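MaoC-like dehydratase (Phytophthora Capsici, PDB 3KH8) probably catalyses the reversible hydration of an enoyl thioester, as hydratase 2 enzymes of the double hot-dog fold do. Local coordinates at residues Y87-P92 with Q128-L133; L91-Q96 with E106-A111; Q164-D169 with V174-S179. All blocks are in the same frame, centred on the assembly; numbering follows the deposited sequence.

Contact 1: residues Y87-P92 with Q128-L133; sequences YPVCLP and QSVEIL
Val-89, in the 3-10 turn 87-90 that runs into helix 91-94, faces Val-130 of strand 123-132 with their CA atoms 7.5 Å apart, so side chains rather than backbones bridge the gap. The two valines meet at about a right angle, methyl to methyl: CG1 of Val-89 lies 3.3 Å from CG2 of Val-130, tighter than usual for two carbons. Each of these methyls stands beside its own backbone N and opposite the carbonyl carbon; at Val-130 the other branch, CG1, is anti to N (chi1 179°), and CG2 makes the touch. One residue back along the turn, CG of the Pro-88 ring rests 4.2 Å from CD1 of Ile-132, the tip of a side chain that leans toward the turn.

At the other end, Val-89 CG1 comes within 4.4 Å of Gln-128 NE2. That amide donates to the carbonyl of its own neighbour, NE2 to Ser-129 O at 3.2 Å, from well above the carbonyl plane, while OE1 has a weak bond to His-125. Val-130 is further packed by Leu-177 and Ile-277 of the adjoining strands and by Leu-86. No hydrogen bond joins the two segments: the turn is held on the sheet by buried apolar contacts, and the polar amide at their margin is turned to partners on its own strand.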
loop_
_atom_site.group_PDB
_atom_site.type_symbol
_atom_site.label_atom_id
_atom_site.label_comp_id
_atom_site.label_asym_id
_atom_site.label_seq_id
_atom_site.Cartn_x
_atom_site.Cartn_y
_atom_site.Cartn_z
ATOM N N TYR A 87 -10.753 9.665 3.580
ATOM C CA TYR A 87 -9.782 9.042 4.495
ATOM C C TYR A 87 -10.179 8.985 5.988
ATOM O O TYR A 87 -9.907 7.978 6.642
ATOM C CB TYR A 87 -8.357 9.607 4.314
ATOM C CG TYR A 87 -7.362 8.983 5.272
ATOM C CD1 TYR A 87 -6.993 7.646 5.145
ATOM C CD2 TYR A 87 -6.814 9.718 6.322
ATOM C CE1 TYR A 87 -6.088 7.054 6.036
ATOM C CE2 TYR A 87 -5.914 9.138 7.218
ATOM C CZ TYR A 87 -5.557 7.811 7.065
ATOM O OH TYR A 87 -4.673 7.231 7.942
ATOM N N PRO A 88 -10.830 10.040 6.534
ATOM C CA PRO A 88 -11.224 9.969 7.951
ATOM C C PRO A 88 -11.945 8.684 8.407
ATOM O O PRO A 88 -11.830 8.323 9.575
ATOM C CB PRO A 88 -12.125 11.193 8.116
ATOM C CG PRO A 88 -11.537 12.181 7.189
ATOM C CD PRO A 88 -11.086 11.387 5.984
ATOM N N VAL A 89 -12.647 7.987 7.507
ATOM C CA VAL A 89 -13.304 6.714 7.863
ATOM C C VAL A 89 -12.337 5.650 8.388
ATOM O O VAL A 89 -12.749 4.724 9.088
ATOM C CB VAL A 89 -14.145 6.091 6.700
ATOM C CG1 VAL A 89 -15.187 7.072 6.211
ATOM C CG2 VAL A 89 -13.258 5.598 5.544
ATOM N N CYS A 90 -11.059 5.780 8.032
ATOM C CA CYS A 90 -10.038 4.830 8.466
ATOM C C CYS A 90 -9.530 5.103 9.875
ATOM O O CYS A 90 -9.028 4.198 10.533
ATOM C CB CYS A 90 -8.857 4.835 7.487
ATOM S SG CYS A 90 -9.280 4.147 5.887
ATOM N N LEU A 91 -9.663 6.347 10.328
ATOM C CA LEU A 91 -9.054 6.780 11.597
ATOM C C LEU A 91 -9.555 6.057 12.861
ATOM O O LEU A 91 -8.753 5.797 13.766
ATOM C CB LEU A 91 -9.113 8.306 11.750
ATOM C CG LEU A 91 -8.301 9.127 10.739
ATOM C CD1 LEU A 91 -8.671 10.602 10.811
ATOM C CD2 LEU A 91 -6.786 8.935 10.922
ATOM N N PRO A 92 -10.862 5.718 12.930
ATOM C CA PRO A 92 -11.326 4.902 14.059
ATOM C C PRO A 92 -10.721 3.496 14.105
ATOM O O PRO A 92 -10.658 2.897 15.177
ATOM C CB PRO A 92 -12.841 4.815 13.832
ATOM C CG PRO A 92 -13.166 6.010 13.028
ATOM C CD PRO A 92 -11.999 6.183 12.110
ATOM N N GLN A 128 -23.012 4.158 6.055
ATOM C CA GLN A 128 -21.919 5.069 6.383
ATOM C C GLN A 128 -22.207 6.489 5.914
ATOM O O GLN A 128 -22.630 6.708 4.779
ATOM C CB GLN A 128 -20.591 4.584 5.786
ATOM C CG GLN A 128 -19.370 5.397 6.241
ATOM C CD GLN A 128 -19.096 5.242 7.727
ATOM O OE1 GLN A 128 -19.040 4.127 8.239
ATOM N NE2 GLN A 128 -18.940 6.360 8.424
ATOM N N SER A 129 -21.965 7.444 6.803
ATOM C CA SER A 129 -22.058 8.856 6.480
ATOM C C SER A 129 -20.748 9.543 6.847
ATOM O O SER A 129 -20.167 9.262 7.899
ATOM C CB SER A 129 -23.219 9.503 7.234
ATOM O OG SER A 129 -23.248 10.896 6.998
ATOM N N VAL A 130 -20.289 10.428 5.965
ATOM C CA VAL A 130 -19.087 11.224 6.193
ATOM C C VAL A 130 -19.378 12.682 5.868
ATOM O O VAL A 130 -19.782 13.008 4.750
ATOM C CB VAL A 130 -17.886 10.723 5.345
ATOM C CG1 VAL A 130 -16.652 11.583 5.587
ATOM C CG2 VAL A 130 -17.573 9.269 5.664
ATOM N N GLU A 131 -19.188 13.550 6.857
ATOM C CA GLU A 131 -19.331 14.985 6.670
ATOM C C GLU A 131 -17.998 15.673 6.943
ATOM O O GLU A 131 -17.438 15.542 8.033
ATOM C CB GLU A 131 -20.419 15.551 7.591
ATOM C CG GLU A 131 -20.728 17.018 7.323
ATOM C CD GLU A 131 -21.707 17.626 8.316
ATOM O OE1 GLU A 131 -22.254 16.890 9.173
ATOM O OE2 GLU A 131 -21.929 18.854 8.231
ATOM N N ILE A 132 -17.495 16.402 5.947
ATOM C CA ILE A 132 -16.191 17.050 6.057
ATOM C C ILE A 132 -16.357 18.540 6.369
ATOM O O ILE A 132 -16.854 19.307 5.540
ATOM C CB ILE A 132 -15.326 16.846 4.781
ATOM C CG1 ILE A 132 -15.247 15.359 4.393
ATOM C CG2 ILE A 132 -13.925 17.454 4.960
ATOM C CD1 ILE A 132 -14.651 14.438 5.478
ATOM N N LEU A 133 -15.950 18.928 7.573
ATOM C CA LEU A 133 -15.975 20.328 7.991
ATOM C C LEU A 133 -14.747 21.076 7.472
ATOM O O LEU A 133 -14.850 22.216 7.021
ATOM C CB LEU A 133 -16.068 20.442 9.521
ATOM C CG LEU A 133 -17.341 20.033 10.286
ATOM C CD1 LEU A 133 -18.629 20.457 9.578
ATOM C CD2 LEU A 133 -17.368 18.537 10.634
#

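Contact 2: residues L91-Q96 with E106-A111; sequences LPFKGQ and ETISAA
In the N-terminal hot-dog half of the chain, Pro-92 of the short helix 91-94 packs against Thr-107 and Ile-108, which belong to a weakly bonded helical turn at about 106-109. The CA atoms of Pro-92 and Thr-107 approach to 6.1 Å. The side chain of Thr-107 leaves its backbone toward residues 91-96, and its hydroxyl, placed anti to the backbone N (chi1 153°), donates a weak hydrogen bond from OG1 to Pro-92 O at 3.3 Å. The exact position of this oxygen is less certain in the model, so the bond carries little weight.

The apolar part of the contact is made by the two branches of Ile-108. CG2, beside the backbone N, reaches CB of Pro-92 at 4.2 Å. CG1 occupies the crowded position between N and the carbonyl carbon (chi1 71°) and carries CD1 out toward the aromatic ring of Phe-93. Although Phe-93 leaves its backbone on the side turned from Ile-108, its ring swings back toward the isoleucine, and it also touches Pro-105 and Asp-228.

Strand 48-54 adds Tyr-50, which touches both Pro-92 and Thr-107. The helix closes at Lys-94; Gly-95, the first residue beyond it, has a positive phi (52°), and its N still bonds to Leu-91 O at 2.9 Å. At the outer margin, Phe-93 CE1 and Ile-108 CD1 meet obliquely at 4.3 Å.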
loop_
_atom_site.group_PDB
_atom_site.type_symbol
_atom_site.label_atom_id
_atom_site.label_comp_id
_atom_site.label_asym_id
_atom_site.label_seq_id
_atom_site.Cartn_x
_atom_site.Cartn_y
_atom_site.Cartn_z
ATOM N N LEU A 91 -9.663 6.347 10.328
ATOM C CA LEU A 91 -9.054 6.780 11.597
ATOM C C LEU A 91 -9.555 6.057 12.861
ATOM O O LEU A 91 -8.753 5.797 13.766
ATOM C CB LEU A 91 -9.113 8.306 11.750
ATOM C CG LEU A 91 -8.301 9.127 10.739
ATOM C CD1 LEU A 91 -8.671 10.602 10.811
ATOM C CD2 LEU A 91 -6.786 8.935 10.922
ATOM N N PRO A 92 -10.862 5.718 12.930
ATOM C CA PRO A 92 -11.326 4.902 14.059
ATOM C C PRO A 92 -10.721 3.496 14.105
ATOM O O PRO A 92 -10.658 2.897 15.177
ATOM C CB PRO A 92 -12.841 4.815 13.832
ATOM C CG PRO A 92 -13.166 6.010 13.028
ATOM C CD PRO A 92 -11.999 6.183 12.110
ATOM N N PHE A 93 -10.289 2.972 12.959
ATOM C CA PHE A 93 -9.576 1.694 12.923
ATOM C C PHE A 93 -8.114 1.892 13.342
ATOM O O PHE A 93 -7.567 1.131 14.147
ATOM C CB PHE A 93 -9.603 1.087 11.517
ATOM C CG PHE A 93 -10.975 0.702 11.033
ATOM C CD1 PHE A 93 -11.459 -0.588 11.231
ATOM C CD2 PHE A 93 -11.772 1.620 10.351
ATOM C CE1 PHE A 93 -12.726 -0.955 10.772
ATOM C CE2 PHE A 93 -13.045 1.263 9.889
ATOM C CZ PHE A 93 -13.520 -0.025 10.103
ATOM N N LYS A 94 -7.498 2.923 12.776
ATOM C CA LYS A 94 -6.058 3.153 12.885
ATOM C C LYS A 94 -5.622 3.664 14.260
ATOM O O LYS A 94 -4.570 3.261 14.777
ATOM C CB LYS A 94 -5.618 4.140 11.801
ATOM C CG LYS A 94 -4.119 4.197 11.576
ATOM C CD LYS A 94 -3.741 5.418 10.770
ATOM C CE LYS A 94 -2.251 5.453 10.522
ATOM N NZ LYS A 94 -1.504 5.960 11.705
ATOM N N GLY A 95 -6.428 4.549 14.843
ATOM C CA GLY A 95 -6.028 5.285 16.039
ATOM C C GLY A 95 -4.683 5.954 15.796
ATOM O O GLY A 95 -4.508 6.674 14.813
ATOM N N GLN A 96 -3.726 5.692 16.681
ATOM C CA GLN A 96 -2.377 6.250 16.554
ATOM C C GLN A 96 -1.342 5.202 16.128
ATOM O O GLN A 96 -0.135 5.461 16.159
ATOM C CB GLN A 96 -1.939 6.908 17.866
ATOM C CG GLN A 96 -2.568 8.270 18.133
ATOM C CD GLN A 96 -1.862 9.021 19.249
ATOM O OE1 GLN A 96 -1.901 8.612 20.411
ATOM N NE2 GLN A 96 -1.214 10.130 18.900
ATOM N N GLU A 106 -9.404 -1.488 19.405
ATOM C CA GLU A 106 -9.960 -1.162 20.725
ATOM C C GLU A 106 -10.959 -0.005 20.648
ATOM O O GLU A 106 -11.914 0.060 21.423
ATOM C CB GLU A 106 -8.846 -0.852 21.739
ATOM C CG GLU A 106 -8.158 0.497 21.555
ATOM C CD GLU A 106 -7.186 0.842 22.676
ATOM O OE1 GLU A 106 -7.481 0.555 23.858
ATOM O OE2 GLU A 106 -6.124 1.416 22.369
ATOM N N THR A 107 -10.735 0.885 19.687
ATOM C CA THR A 107 -11.553 2.080 19.508
ATOM C C THR A 107 -12.927 1.812 18.869
ATOM O O THR A 107 -13.734 2.731 18.727
ATOM C CB THR A 107 -10.758 3.205 18.772
ATOM O OG1 THR A 107 -11.658 4.067 18.064
ATOM C CG2 THR A 107 -9.744 2.614 17.796
ATOM N N ILE A 108 -13.194 0.562 18.492
ATOM C CA ILE A 108 -14.493 0.192 17.905
ATOM C C ILE A 108 -15.152 -1.030 18.564
ATOM O O ILE A 108 -16.347 -1.269 18.375
ATOM C CB ILE A 108 -14.423 -0.026 16.354
ATOM C CG1 ILE A 108 -13.669 -1.316 16.002
ATOM C CG2 ILE A 108 -13.827 1.197 15.642
ATOM C CD1 ILE A 108 -14.111 -1.961 14.690
ATOM N N SER A 109 -14.377 -1.797 19.330
ATOM C CA SER A 109 -14.863 -3.046 19.924
ATOM C C SER A 109 -15.744 -2.839 21.157
ATOM O O SER A 109 -16.516 -3.728 21.525
ATOM C CB SER A 109 -13.692 -3.968 20.273
ATOM O OG SER A 109 -12.879 -3.395 21.281
ATOM N N ALA A 110 -15.620 -1.674 21.789
ATOM C CA ALA A 110 -16.350 -1.371 23.021
ATOM C C ALA A 110 -17.864 -1.321 22.810
ATOM O O ALA A 110 -18.368 -0.509 22.028
ATOM C CB ALA A 110 -15.847 -0.067 23.635
ATOM N N ALA A 111 -18.576 -2.208 23.500
ATOM C CA ALA A 111 -20.036 -2.245 23.463
ATOM C C ALA A 111 -20.613 -1.272 24.493
ATOM O O ALA A 111 -20.116 -1.198 25.617
ATOM C CB ALA A 111 -20.538 -3.660 23.721
#

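Contact 3: residues Q164-D169 with V174-S179; sequences QTQFED and VAKLIS
Thr-165 and Leu-177 form a hydrogen-bonded antiparallel pair: Leu-177 N donates to Thr-165 O at 2.7 Å, nearly straight (176°) and in the carbonyl plane, and Thr-165 N returns a bond to Leu-177 O. Two residues on, Phe-167 N gives its hydrogen to Ala-175 O at 2.8 Å. The Phe-167 carbonyl is gripped twice from the same face of its plane, by Val-174 N at 2.7 Å and by Ala-175 N at a longer 3.3 Å, so that both residues stand opposite Phe-167 in a classic beta bulge.

Side chains of Thr-165, Phe-167, Ala-175 and Leu-177 share one face of the sheet. There Leu-177 CD1 comes to the edge of the Phe-167 ring, 3.8 Å from CE2, while CG2 of Thr-165 sits over one face of the ring near its rim. Val-174 CG2 touches Phe-167 CB, also at 3.8 Å. On the opposite face, Lys-176 runs extended, with CG anti to the backbone N (chi1 -178°), alongside Gln-166; its CE lies 3.3 Å from Gln-164 OE1.

Farther out, Leu-91 and Pro-92 pack on the Phe-167 ring, and Tyr-50 and Ala-52 of strand 48-54 also touch it. Near the turn, Asp-169 OD1 makes a salt bridge to Arg-134 and accepts from Asn-171 N. The whole is a bulged beta hairpin, strands 158-169 and 172-184, whose largely apolar face packs against the short helix 91-94; antiparallel hairpins of this kind build the curved sheet of a hot-dog domain.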
loop_
_atom_site.group_PDB
_atom_site.type_symbol
_atom_site.label_atom_id
_atom_site.label_comp_id
_atom_site.label_asym_id
_atom_site.label_seq_id
_atom_site.Cartn_x
_atom_site.Cartn_y
_atom_site.Cartn_z
ATOM N N GLN A 164 -21.707 7.519 16.093
ATOM C CA GLN A 164 -21.164 8.769 15.600
ATOM C C GLN A 164 -19.727 8.961 16.071
ATOM O O GLN A 164 -19.392 8.652 17.213
ATOM C CB GLN A 164 -22.032 9.935 16.074
ATOM C CG GLN A 164 -21.549 11.313 15.651
ATOM C CD GLN A 164 -22.467 12.418 16.140
ATOM O OE1 GLN A 164 -23.644 12.457 15.792
ATOM N NE2 GLN A 164 -21.930 13.322 16.954
ATOM N N THR A 165 -18.889 9.472 15.175
ATOM C CA THR A 165 -17.522 9.848 15.513
ATOM C C THR A 165 -17.273 11.274 15.049
ATOM O O THR A 165 -17.470 11.599 13.879
ATOM C CB THR A 165 -16.488 8.892 14.875
ATOM O OG1 THR A 165 -16.727 7.560 15.336
ATOM C CG2 THR A 165 -15.064 9.300 15.250
ATOM N N GLN A 166 -16.855 12.121 15.981
ATOM C CA GLN A 166 -16.470 13.485 15.657
ATOM C C GLN A 166 -14.959 13.647 15.803
ATOM O O GLN A 166 -14.396 13.342 16.856
ATOM C CB GLN A 166 -17.209 14.479 16.559
ATOM C CG GLN A 166 -18.688 14.640 16.229
ATOM C CD GLN A 166 -19.409 15.548 17.208
ATOM O OE1 GLN A 166 -19.713 15.151 18.335
ATOM N NE2 GLN A 166 -19.689 16.773 16.781
ATOM N N PHE A 167 -14.310 14.102 14.733
ATOM C CA PHE A 167 -12.885 14.416 14.772
ATOM C C PHE A 167 -12.657 15.915 14.794
ATOM O O PHE A 167 -13.318 16.672 14.075
ATOM C CB PHE A 167 -12.131 13.789 13.596
ATOM C CG PHE A 167 -11.943 12.308 13.718
ATOM C CD1 PHE A 167 -11.115 11.775 14.708
ATOM C CD2 PHE A 167 -12.595 11.440 12.847
ATOM C CE1 PHE A 167 -10.943 10.406 14.828
ATOM C CE2 PHE A 167 -12.424 10.067 12.956
ATOM C CZ PHE A 167 -11.598 9.547 13.950
ATOM N N GLU A 168 -11.710 16.329 15.629
ATOM C CA GLU A 168 -11.367 17.732 15.810
ATOM C C GLU A 168 -9.886 17.887 16.151
ATOM O O GLU A 168 -9.252 16.953 16.643
ATOM C CB GLU A 168 -12.228 18.345 16.925
ATOM C CG GLU A 168 -12.200 17.552 18.236
ATOM C CD GLU A 168 -13.071 18.149 19.327
ATOM O OE1 GLU A 168 -14.102 18.783 19.012
ATOM O OE2 GLU A 168 -12.726 17.970 20.509
ATOM N N ASP A 169 -9.336 19.065 15.867
ATOM C CA ASP A 169 -8.039 19.455 16.421
ATOM C C ASP A 169 -8.204 20.723 17.257
ATOM O O ASP A 169 -9.330 21.099 17.596
ATOM C CB ASP A 169 -6.972 19.613 15.325
ATOM C CG ASP A 169 -7.364 20.603 14.238
ATOM O OD1 ASP A 169 -8.275 21.435 14.450
ATOM O OD2 ASP A 169 -6.743 20.548 13.156
ATOM N N VAL A 174 -13.240 18.827 12.371
ATOM C CA VAL A 174 -12.739 18.555 11.017
ATOM C C VAL A 174 -13.647 17.591 10.240
ATOM O O VAL A 174 -13.886 17.793 9.050
ATOM C CB VAL A 174 -11.231 18.102 10.975
ATOM C CG1 VAL A 174 -10.355 18.996 11.855
ATOM C CG2 VAL A 174 -11.062 16.645 11.366
ATOM N N ALA A 175 -14.154 16.559 10.917
ATOM C CA ALA A 175 -15.031 15.569 10.281
ATOM C C ALA A 175 -16.020 14.933 11.248
ATOM O O ALA A 175 -15.716 14.718 12.426
ATOM C CB ALA A 175 -14.210 14.484 9.568
ATOM N N LYS A 176 -17.207 14.628 10.727
ATOM C CA LYS A 176 -18.229 13.908 11.471
ATOM C C LYS A 176 -18.617 12.652 10.695
ATOM O O LYS A 176 -19.008 12.724 9.524
ATOM C CB LYS A 176 -19.442 14.809 11.710
ATOM C CG LYS A 176 -20.565 14.175 12.521
ATOM C CD LYS A 176 -21.709 15.159 12.693
ATOM C CE LYS A 176 -22.951 14.469 13.216
ATOM N NZ LYS A 176 -24.148 15.352 13.128
ATOM N N LEU A 177 -18.487 11.505 11.353
ATOM C CA LEU A 177 -18.815 10.219 10.750
ATOM C C LEU A 177 -19.982 9.589 11.492
ATOM O O LEU A 177 -20.054 9.663 12.718
ATOM C CB LEU A 177 -17.617 9.262 10.807
ATOM C CG LEU A 177 -16.197 9.744 10.483
ATOM C CD1 LEU A 177 -15.195 8.618 10.731
ATOM C CD2 LEU A 177 -16.083 10.252 9.062
ATOM N N ILE A 178 -20.897 8.980 10.747
ATOM C CA ILE A 178 -21.925 8.138 11.350
ATOM C C ILE A 178 -21.909 6.770 10.682
ATOM O O ILE A 178 -22.102 6.652 9.466
ATOM C CB ILE A 178 -23.343 8.767 11.280
ATOM C CG1 ILE A 178 -23.363 10.122 11.997
ATOM C CG2 ILE A 178 -24.383 7.808 11.885
ATOM C CD1 ILE A 178 -24.538 11.014 11.624
ATOM N N SER A 179 -21.657 5.747 11.494
ATOM C CA SER A 179 -21.623 4.367 11.041
ATOM C C SER A 179 -22.889 3.648 11.487
ATOM O O SER A 179 -23.269 3.723 12.658
ATOM C CB SER A 179 -20.392 3.659 11.611
ATOM O OG SER A 179 -20.380 2.287 11.254
#

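In the fold
Contacts 1 and 2 start from the same part of the chain and share Leu-91 and Pro-92; contact 3 follows both in sequence. The centres of contacts 1 and 3 lie about 6 Å apart, because strands 123-132 and 172-184 are neighbours in one antiparallel sheet and bond through pairs such as Ser-129 N and Ile-178 O. The centre of contact 2 sits about 13 Å from each of the others, nearer the periphery. Helix 91-94 is common to contacts 1 and 2, and it lies on the hairpin of contact 3. All three belong to the N-terminal, hydratase 2-like part of the chain, consistent with a hot-dog half whose sheet is covered here by a short helix.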